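Local coordinates for lipase (Rhizopus chinensis, PDB 6A0W), which probably hydrolyses the ester bonds of triacylglycerols, as a fungal class 3 lipase of the alpha/beta-hydrolase superfamily, with an N-terminal segment that regulates its affinity for substrate, at residues E3-G7 and M8-L12; V34-A38 and A39-E43; R230-V233 and P234-P238; S274-P277 and F278-I281. All blocks are in the same frame, centred on the assembly; numbering follows the deposited sequence.

Contact 1: residues E3-G7 and M8-L12; sequences ETVGG and MTLDL
Leu10 lays its CD2 methyl over the backbone of the strand before it, 3.5 Å from Thr4 CA, and the same methyl meets Val5 CG2 at 3.7 Å. The two side chains approach at a slant. Val5 turns this branch to Leu10 by keeping CG1 anti to its own backbone N (chi1 175°), which sets CG2 beside that nitrogen. Met8, on the same face as Val5, bends back over the turn, its CG lying near two carbonyl oxygens, 3.1 Å from Val5 O and 3.2 Å from Gly6 O, with CE 3.7 Å from the latter. These contacts decorate a beta hairpin with a two-residue loop: a type I' turn from Val5 to Met8, whose corners Gly6 and Gly7 both have the positive phi that glycine accepts easily. Val5 and Met8 form its hydrogen-bonded pair. Val5 N gives a bond of 3.0 Å to Met8 O, whereas Met8 N meets Val5 O at 3.3 Å from well above the carbonyl plane. One step outward, Thr4 and Thr9 form the non-hydrogen-bonded pair, and a weak bond from Leu10 N to Glu3 O follows. Thr9 turns its hydroxyl to the carbonyls of Thr279 and Pro277, while Met8 rests on His235 and Val276.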
loop_
_atom_site.group_PDB
_atom_site.type_symbol
_atom_site.label_atom_id
_atom_site.label_comp_id
_atom_site.label_asym_id
_atom_site.label_seq_id
_atom_site.Cartn_x
_atom_site.Cartn_y
_atom_site.Cartn_z
ATOM N N GLU A 3 -20.704 14.334 -2.340
ATOM C CA GLU A 3 -20.651 13.465 -3.504
ATOM C C GLU A 3 -20.364 12.045 -3.001
ATOM O O GLU A 3 -19.845 11.882 -1.894
ATOM C CB GLU A 3 -19.478 13.943 -4.361
ATOM C CG GLU A 3 -19.726 14.000 -5.851
ATOM C CD GLU A 3 -18.455 14.361 -6.593
ATOM O OE1 GLU A 3 -18.262 13.827 -7.707
ATOM O OE2 GLU A 3 -17.621 15.105 -6.016
ATOM N N THR A 4 -20.609 11.043 -3.841
ATOM C CA THR A 4 -20.254 9.663 -3.530
ATOM C C THR A 4 -19.565 8.964 -4.682
ATOM O O THR A 4 -19.749 9.326 -5.822
ATOM C CB THR A 4 -21.475 8.797 -3.117
ATOM O OG1 THR A 4 -22.234 8.411 -4.274
ATOM C CG2 THR A 4 -22.347 9.525 -2.101
ATOM N N VAL A 5 -18.766 7.956 -4.364
ATOM C CA VAL A 5 -18.232 7.037 -5.346
ATOM C C VAL A 5 -18.542 5.609 -4.934
ATOM O O VAL A 5 -18.078 5.149 -3.888
ATOM C CB VAL A 5 -16.693 7.144 -5.427
ATOM C CG1 VAL A 5 -16.145 6.086 -6.373
ATOM C CG2 VAL A 5 -16.288 8.527 -5.882
ATOM N N GLY A 6 -19.264 4.873 -5.769
ATOM C CA GLY A 6 -19.583 3.492 -5.426
ATOM C C GLY A 6 -20.421 3.429 -4.155
ATOM O O GLY A 6 -20.180 2.579 -3.297
ATOM N N GLY A 7 -21.313 4.410 -3.999
ATOM C CA GLY A 7 -22.247 4.496 -2.874
ATOM C C GLY A 7 -21.650 4.999 -1.567
ATOM O O GLY A 7 -22.350 5.072 -0.570
ATOM N N MET A 8 -20.373 5.377 -1.581
ATOM C CA MET A 8 -19.656 5.760 -0.375
ATOM C C MET A 8 -19.384 7.250 -0.388
ATOM O O MET A 8 -18.925 7.804 -1.391
ATOM C CB MET A 8 -18.314 5.050 -0.328
ATOM C CG MET A 8 -18.253 3.748 -1.093
ATOM S SD MET A 8 -17.581 2.506 -0.004
ATOM C CE MET A 8 -18.505 1.027 -0.434
ATOM N N THR A 9 -19.482 7.876 0.772
ATOM C CA THR A 9 -19.176 9.289 0.863
ATOM C C THR A 9 -17.689 9.625 0.696
ATOM O O THR A 9 -16.826 8.963 1.279
ATOM C CB THR A 9 -19.695 9.856 2.201
ATOM O OG1 THR A 9 -19.212 9.063 3.309
ATOM C CG2 THR A 9 -21.226 9.855 2.177
ATOM N N LEU A 10 -17.431 10.795 0.107
ATOM C CA LEU A 10 -16.105 11.398 0.057
ATOM C C LEU A 10 -15.884 12.307 1.244
ATOM O O LEU A 10 -14.741 12.584 1.634
ATOM C CB LEU A 10 -15.943 12.234 -1.214
ATOM C CG LEU A 10 -15.796 11.545 -2.563
ATOM C CD1 LEU A 10 -14.448 10.860 -2.625
ATOM C CD2 LEU A 10 -16.926 10.562 -2.805
ATOM N N ASP A 11 -16.954 12.979 1.637
ATOM C CA ASP A 11 -16.949 13.794 2.831
ATOM C C ASP A 11 -17.851 13.116 3.845
ATOM O O ASP A 11 -18.894 12.583 3.488
ATOM C CB ASP A 11 -17.478 15.198 2.550
ATOM C CG ASP A 11 -16.655 15.930 1.508
ATOM O OD1 ASP A 11 -15.433 16.093 1.722
ATOM O OD2 ASP A 11 -17.232 16.278 0.450
ATOM N N LEU A 12 -17.430 13.135 5.104
ATOM C CA LEU A 12 -18.182 12.462 6.135
ATOM C C LEU A 12 -19.387 13.323 6.523
ATOM O O LEU A 12 -19.196 14.471 6.925
ATOM C CB LEU A 12 -17.265 12.266 7.334
ATOM C CG LEU A 12 -17.780 11.239 8.331
ATOM C CD1 LEU A 12 -17.875 9.893 7.624
ATOM C CD2 LEU A 12 -16.892 11.197 9.573
#

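Contact 2: residues V34-A38 and A39-E43; sequences VTATA and AQIKE. With SO4 (sulfate ion), chain B.
Thr37 and Gln40 face each other across the first turn of a helix, their side chains slanting past one another so that each polar end meets the other's backbone. Thr37 OG1 accepts from Gln40 N at 3.1 Å, a nearly straight bond (166° at the hydrogen), and Gln40 OE1 accepts in return from Thr37 N at 3.0 Å. This reciprocal pair is a capping box with Thr37 as N-cap. The Thr37 hydroxyl can reach Gln40 N because it sits between its own backbone N and carbonyl carbon (chi1 69°). On the glutamine side, the Thr37 N-H lies in the amide plane, on a lone pair of OE1. A water that donates to Thr35 O also donates to Gln40 OE1, at 2.6 Å, while NE2 at the other corner of the amide donates to a sulfate oxygen, O3, at 2.9 Å. The amide is thus held at both ends, although the sulfate probably came from the crystallisation liquor. Next to the box, Ile41 CG1 packs on Ala36 CB at 3.9 Å, and Ile41 N bonds Thr37 O to begin the regular helical pattern. The whole turn carries the chain from edge strand 33-35 into helix 38-53, and both Ala36 and Ile41 lean on the adjacent strand 258-262, against Ile261 and Val259 respectively.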
loop_
_atom_site.group_PDB
_atom_site.type_symbol
_atom_site.label_atom_id
_atom_site.label_comp_id
_atom_site.label_asym_id
_atom_site.label_seq_id
_atom_site.Cartn_x
_atom_site.Cartn_y
_atom_site.Cartn_z
ATOM N N VAL A 34 -7.949 -9.734 16.308
ATOM C CA VAL A 34 -7.105 -9.606 17.471
ATOM C C VAL A 34 -6.539 -8.199 17.477
ATOM O O VAL A 34 -6.218 -7.625 16.419
ATOM C CB VAL A 34 -5.964 -10.653 17.415
ATOM C CG1 VAL A 34 -5.004 -10.352 16.289
ATOM C CG2 VAL A 34 -5.191 -10.697 18.708
ATOM N N THR A 35 -6.311 -7.682 18.676
ATOM C CA THR A 35 -5.800 -6.349 18.842
ATOM C C THR A 35 -4.319 -6.418 18.513
ATOM O O THR A 35 -3.636 -7.328 18.948
ATOM C CB THR A 35 -6.089 -5.835 20.279
ATOM O OG1 THR A 35 -7.508 -5.716 20.415
ATOM C CG2 THR A 35 -5.442 -4.491 20.516
ATOM N N ALA A 36 -3.814 -5.449 17.749
ATOM C CA ALA A 36 -2.394 -5.433 17.415
ATOM C C ALA A 36 -1.578 -5.088 18.652
ATOM O O ALA A 36 -1.927 -4.199 19.419
ATOM C CB ALA A 36 -2.109 -4.432 16.293
ATOM N N THR A 37 -0.485 -5.798 18.850
ATOM C CA THR A 37 0.455 -5.403 19.862
ATOM C C THR A 37 1.182 -4.118 19.515
ATOM O O THR A 37 1.279 -3.721 18.346
ATOM C CB THR A 37 1.518 -6.482 20.056
ATOM O OG1 THR A 37 2.354 -6.529 18.891
ATOM C CG2 THR A 37 0.854 -7.856 20.359
ATOM N N ALA A 38 1.768 -3.529 20.555
ATOM C CA ALA A 38 2.567 -2.332 20.429
ATOM C C ALA A 38 3.644 -2.552 19.388
ATOM O O ALA A 38 3.956 -1.651 18.607
ATOM C CB ALA A 38 3.207 -1.974 21.769
ATOM N N ALA A 39 4.318 -3.686 19.498
ATOM C CA ALA A 39 5.392 -4.025 18.551
ATOM C C ALA A 39 4.911 -4.057 17.082
ATOM O O ALA A 39 5.610 -3.546 16.224
ATOM C CB ALA A 39 6.030 -5.360 18.911
ATOM N N GLN A 40 3.764 -4.689 16.821
ATOM C CA GLN A 40 3.165 -4.741 15.484
ATOM C C GLN A 40 2.783 -3.357 14.988
ATOM O O GLN A 40 3.161 -2.971 13.888
ATOM C CB GLN A 40 1.936 -5.642 15.451
ATOM C CG GLN A 40 2.243 -7.120 15.631
ATOM C CD GLN A 40 1.001 -7.961 15.808
ATOM O OE1 GLN A 40 0.154 -7.690 16.658
ATOM N NE2 GLN A 40 0.844 -8.954 14.934
ATOM N N ILE A 41 2.199 -2.552 15.869
ATOM C CA ILE A 41 1.860 -1.164 15.535
ATOM C C ILE A 41 3.117 -0.388 15.163
ATOM O O ILE A 41 3.125 0.403 14.217
ATOM C CB ILE A 41 1.069 -0.470 16.691
ATOM C CG1 ILE A 41 -0.341 -1.038 16.776
ATOM C CG2 ILE A 41 1.009 1.051 16.548
ATOM C CD1 ILE A 41 -1.019 -0.728 18.090
ATOM N N LYS A 42 4.162 -0.540 15.951
ATOM C CA LYS A 42 5.400 0.139 15.631
ATOM C C LYS A 42 5.914 -0.224 14.234
ATOM O O LYS A 42 6.471 0.601 13.506
ATOM C CB LYS A 42 6.451 -0.215 16.664
ATOM C CG LYS A 42 7.718 0.613 16.559
ATOM C CD LYS A 42 8.611 0.317 17.753
ATOM C CE LYS A 42 9.364 1.552 18.214
ATOM N NZ LYS A 42 10.802 1.446 17.848
ATOM N N GLU A 43 5.770 -1.483 13.864
ATOM C CA GLU A 43 6.334 -1.922 12.604
ATOM C C GLU A 43 5.474 -1.408 11.445
ATOM O O GLU A 43 5.999 -0.912 10.442
ATOM C CB GLU A 43 6.465 -3.446 12.608
ATOM C CG GLU A 43 6.529 -4.039 11.222
ATOM C CD GLU A 43 6.641 -5.533 11.279
ATOM O OE1 GLU A 43 5.588 -6.211 11.224
ATOM O OE2 GLU A 43 7.789 -5.992 11.361
HETATM S S SO4 B . 3.083 -9.927 11.980
HETATM O O1 SO4 B . 2.175 -9.245 11.069
HETATM O O2 SO4 B . 4.055 -8.998 12.540
HETATM O O3 SO4 B . 2.289 -10.533 13.042
HETATM O O4 SO4 B . 3.792 -10.978 11.268
HETATM O O HOH W 1 -1.945 -8.996 17.538
#

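Contact 3: residues R230-V233 and P234-P238; sequences RDIV and PHVPP
His235 turns the edge of its imidazole to the carbonyls of Asp231 and Ile232, in a short 3-10 turn that follows strand 223-228 of the alpha/beta-hydrolase core. An Asx turn opens the segment: Asp231 OD1 accepts from Val233 N at 2.9 Å, from above the carboxylate plane. Followed outward, the histidine first sets CB 3.3 Å from Ile232 O, the carbonyl that also takes the His235 N-H. CG is held anti to the carbonyl carbon (chi1 -55°), which directs the ring back along the preceding chain. Next comes CD2, 3.2 Å from Asp231 O, with that oxygen at the ring edge and in its plane. At the tip, NE2 reaches a water lying in the ring plane, and this water donates to Asp231 O, so the carbonyl touches the ring at CD2 and is linked to NE2 through the water. Met8 of strand 8-9 packs against the neighbouring Ile232. The side chains of Asp231 and Pro234 cross at about a right angle, with Asp231 CG 3.5 Å from Pro234 CD. The other carboxylate oxygen, OD2, bonds Tyr287 OH and His284 ND1, a geometry consistent with the acid of a Ser-His-Asp triad whose serine would be Ser172. Farther on, a second i+3 bond runs from Val236 N to Val233 O at 3.2 Å, while Val236 CG2 lies 3.4 Å from that same carbonyl oxygen.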
loop_
_atom_site.group_PDB
_atom_site.type_symbol
_atom_site.label_atom_id
_atom_site.label_comp_id
_atom_site.label_asym_id
_atom_site.label_seq_id
_atom_site.Cartn_x
_atom_site.Cartn_y
_atom_site.Cartn_z
ATOM N N ARG A 230 -12.053 5.599 8.617
ATOM C CA ARG A 230 -13.098 5.581 7.596
ATOM C C ARG A 230 -12.565 5.865 6.168
ATOM O O ARG A 230 -13.344 6.187 5.271
ATOM C CB ARG A 230 -14.173 6.643 7.907
ATOM C CG ARG A 230 -14.947 6.430 9.193
ATOM C CD ARG A 230 -15.862 7.615 9.498
ATOM N NE ARG A 230 -16.525 7.495 10.799
ATOM C CZ ARG A 230 -17.586 6.721 11.018
ATOM N NH1 ARG A 230 -18.077 5.954 10.061
ATOM N NH2 ARG A 230 -18.143 6.692 12.220
ATOM N N ASP A 231 -11.260 5.760 5.971
ATOM C CA ASP A 231 -10.624 5.991 4.649
ATOM C C ASP A 231 -11.390 5.299 3.551
ATOM O O ASP A 231 -11.603 4.080 3.591
ATOM C CB ASP A 231 -9.161 5.505 4.725
ATOM C CG ASP A 231 -8.405 5.648 3.422
ATOM O OD1 ASP A 231 -8.991 6.207 2.476
ATOM O OD2 ASP A 231 -7.197 5.275 3.396
ATOM N N ILE A 232 -11.880 6.082 2.589
ATOM C CA ILE A 232 -12.633 5.517 1.459
ATOM C C ILE A 232 -11.828 4.580 0.561
ATOM O O ILE A 232 -12.376 3.674 -0.074
ATOM C CB ILE A 232 -13.255 6.617 0.602
ATOM C CG1 ILE A 232 -14.272 6.040 -0.359
ATOM C CG2 ILE A 232 -12.213 7.468 -0.109
ATOM C CD1 ILE A 232 -15.109 7.119 -0.989
ATOM N N VAL A 233 -10.534 4.810 0.460
ATOM C CA VAL A 233 -9.819 4.248 -0.682
ATOM C C VAL A 233 -9.772 2.696 -0.680
ATOM O O VAL A 233 -9.792 2.050 -1.757
ATOM C CB VAL A 233 -8.403 4.877 -0.865
ATOM C CG1 VAL A 233 -7.719 4.245 -2.075
ATOM C CG2 VAL A 233 -8.511 6.372 -1.141
ATOM N N PRO A 234 -9.669 2.087 0.515
ATOM C CA PRO A 234 -9.662 0.626 0.521
ATOM C C PRO A 234 -10.990 -0.012 0.162
ATOM O O PRO A 234 -11.114 -1.251 0.170
ATOM C CB PRO A 234 -9.254 0.280 1.965
ATOM C CG PRO A 234 -8.359 1.432 2.351
ATOM C CD PRO A 234 -8.966 2.644 1.701
ATOM N N HIS A 235 -11.986 0.830 -0.051
ATOM C CA HIS A 235 -13.307 0.374 -0.408
ATOM C C HIS A 235 -13.637 0.641 -1.868
ATOM O O HIS A 235 -14.799 0.516 -2.249
ATOM C CB HIS A 235 -14.357 1.039 0.505
ATOM C CG HIS A 235 -14.082 0.816 1.956
ATOM N ND1 HIS A 235 -14.216 -0.430 2.533
ATOM C CD2 HIS A 235 -13.425 1.583 2.860
ATOM C CE1 HIS A 235 -13.763 -0.376 3.780
ATOM N NE2 HIS A 235 -13.255 0.823 3.999
ATOM N N VAL A 236 -12.636 0.983 -2.675
ATOM C CA VAL A 236 -12.835 1.077 -4.121
ATOM C C VAL A 236 -11.679 0.331 -4.793
ATOM O O VAL A 236 -10.590 0.235 -4.228
ATOM C CB VAL A 236 -12.858 2.541 -4.631
ATOM C CG1 VAL A 236 -13.890 3.371 -3.911
ATOM C CG2 VAL A 236 -11.495 3.177 -4.478
ATOM N N PRO A 237 -11.851 -0.102 -6.043
ATOM C CA PRO A 237 -13.134 -0.220 -6.725
ATOM C C PRO A 237 -14.072 -1.177 -6.016
ATOM O O PRO A 237 -13.630 -1.969 -5.194
ATOM C CB PRO A 237 -12.746 -0.846 -8.068
ATOM C CG PRO A 237 -11.327 -0.512 -8.276
ATOM C CD PRO A 237 -10.705 -0.338 -6.929
ATOM N N PRO A 238 -15.306 -1.274 -6.479
ATOM C CA PRO A 238 -16.293 -2.041 -5.709
ATOM C C PRO A 238 -16.122 -3.547 -5.843
ATOM O O PRO A 238 -15.823 -4.057 -6.924
ATOM C CB PRO A 238 -17.618 -1.612 -6.346
ATOM C CG PRO A 238 -17.313 -0.290 -7.000
ATOM C CD PRO A 238 -15.937 -0.501 -7.556
HETATM O O HOH W 2 -12.076 2.558 5.852
#

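Contact 4: residues S274-P277 and F278-I281; sequences SIVP and FTSI
The backbone doubles back in a type VI beta turn from Ile275 to Phe278, with a cis peptide before Pro277, so that Phe278 N can donate to Ile275 O at 2.9 Å, in the carbonyl plane and on a lone pair, though the bond is bent (140° at the hydrogen). A second, weak bond follows at once, from Thr279 N to Pro277 O, and makes Phe278 the centre of an inverse gamma turn. The pyrrolidine of Pro277 and the ring of Phe278 lie side by side and point the same way, the closest carbons being Pro277 CD and Phe278 CD2 at 4.1 Å. The phenyl group is turned to this place with CG anti to its carbonyl carbon (chi1 -58°), and Ile275 O comes to the ring edge, near its plane, 3.9 Å from CD2. Farther along, Ile275 and Thr279 approach at a slant. The tip of the isoleucine, CD1, meets Thr279 CG2 at 3.8 Å and also lies 3.7 Å from Phe278 O. It gets there because CG1 occupies the position between backbone N and carbonyl carbon (chi1 59°). Phe278 O, which takes no part in the two turn bonds, accepts a hydrogen bond from Arg230 NH1. In the fold this irregular segment lies in the chain between strands 258-262 and 286-287: Ile275 packs on Trp251 of strand 248-252, Thr279 touches Met8 of strand 8-9, and Ile281 reaches Phe113 and Ile117 of helix 113-118.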
loop_
_atom_site.group_PDB
_atom_site.type_symbol
_atom_site.label_atom_id
_atom_site.label_comp_id
_atom_site.label_asym_id
_atom_site.label_seq_id
_atom_site.Cartn_x
_atom_site.Cartn_y
_atom_site.Cartn_z
ATOM N N SER A 274 -16.881 -2.645 8.025
ATOM C CA SER A 274 -17.978 -2.399 8.986
ATOM C C SER A 274 -18.413 -0.938 9.062
ATOM O O SER A 274 -19.482 -0.704 9.574
ATOM C CB SER A 274 -17.608 -2.892 10.407
ATOM O OG SER A 274 -16.649 -2.075 11.036
ATOM N N ILE A 275 -17.620 0.033 8.586
ATOM C CA ILE A 275 -18.066 1.434 8.569
ATOM C C ILE A 275 -18.658 1.940 7.222
ATOM O O ILE A 275 -19.140 3.068 7.123
ATOM C CB ILE A 275 -17.003 2.423 9.111
ATOM C CG1 ILE A 275 -15.673 2.383 8.330
ATOM C CG2 ILE A 275 -16.730 2.157 10.584
ATOM C CD1 ILE A 275 -15.730 3.070 6.989
ATOM N N VAL A 276 -18.706 1.085 6.219
ATOM C CA VAL A 276 -19.239 1.428 4.912
ATOM C C VAL A 276 -20.745 1.650 5.060
ATOM O O VAL A 276 -21.356 0.885 5.754
ATOM C CB VAL A 276 -18.940 0.267 3.956
ATOM C CG1 VAL A 276 -19.816 0.268 2.717
ATOM C CG2 VAL A 276 -17.470 0.281 3.549
ATOM N N PRO A 277 -21.330 2.727 4.535
ATOM C CA PRO A 277 -20.750 3.580 3.471
ATOM C C PRO A 277 -20.344 4.958 3.970
ATOM O O PRO A 277 -20.152 5.906 3.199
ATOM C CB PRO A 277 -21.901 3.696 2.464
ATOM C CG PRO A 277 -23.134 3.646 3.336
ATOM C CD PRO A 277 -22.802 2.637 4.429
ATOM N N PHE A 278 -20.139 5.050 5.268
ATOM C CA PHE A 278 -19.777 6.302 5.881
ATOM C C PHE A 278 -18.268 6.423 5.883
ATOM O O PHE A 278 -17.616 6.287 6.921
ATOM C CB PHE A 278 -20.359 6.386 7.306
ATOM C CG PHE A 278 -21.857 6.254 7.351
ATOM C CD1 PHE A 278 -22.666 7.304 6.949
ATOM C CD2 PHE A 278 -22.454 5.077 7.753
ATOM C CE1 PHE A 278 -24.038 7.201 6.982
ATOM C CE2 PHE A 278 -23.827 4.960 7.767
ATOM C CZ PHE A 278 -24.620 6.023 7.387
ATOM N N THR A 279 -17.728 6.766 4.715
ATOM C CA THR A 279 -16.286 6.850 4.488
ATOM C C THR A 279 -15.871 8.294 4.241
ATOM O O THR A 279 -16.703 9.195 4.268
ATOM C CB THR A 279 -15.924 6.017 3.241
ATOM O OG1 THR A 279 -16.820 6.367 2.179
ATOM C CG2 THR A 279 -16.085 4.524 3.537
ATOM N N SER A 280 -14.575 8.532 4.053
ATOM C CA SER A 280 -14.100 9.877 3.765
ATOM C C SER A 280 -12.755 9.817 3.049
ATOM O O SER A 280 -11.940 8.943 3.323
ATOM C CB SER A 280 -13.961 10.685 5.044
ATOM O OG SER A 280 -12.718 10.500 5.687
ATOM N N ILE A 281 -12.476 10.826 2.236
ATOM C CA ILE A 281 -11.150 10.973 1.635
ATOM C C ILE A 281 -10.238 11.591 2.670
ATOM O O ILE A 281 -9.031 11.318 2.708
ATOM C CB ILE A 281 -11.207 11.773 0.289
ATOM C CG1 ILE A 281 -9.858 11.759 -0.402
ATOM C CG2 ILE A 281 -11.627 13.204 0.505
ATOM C CD1 ILE A 281 -9.683 10.462 -1.166
#

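Overall arrangement
From the N terminus the chain first closes the small hairpin of contact 1, then passes through a partly unmodelled linker to contact 2, where edge strand 33-35 turns into helix 38-53. Contact 3 follows much later, in the loop after strand 223-228, and contact 4 later still, before strand 286-287. All four lie in series, none nesting within or crossing another. In space, however, contacts 1, 3 and 4 form one cluster with centres 8 to 10 Å apart: residues 274-281 bond by backbone to both 8-12 and 230-233, joining the N-terminal hairpin to the presumed catalytic loop. Contact 2 stands apart, its nearest atoms about 13 Å from contact 4.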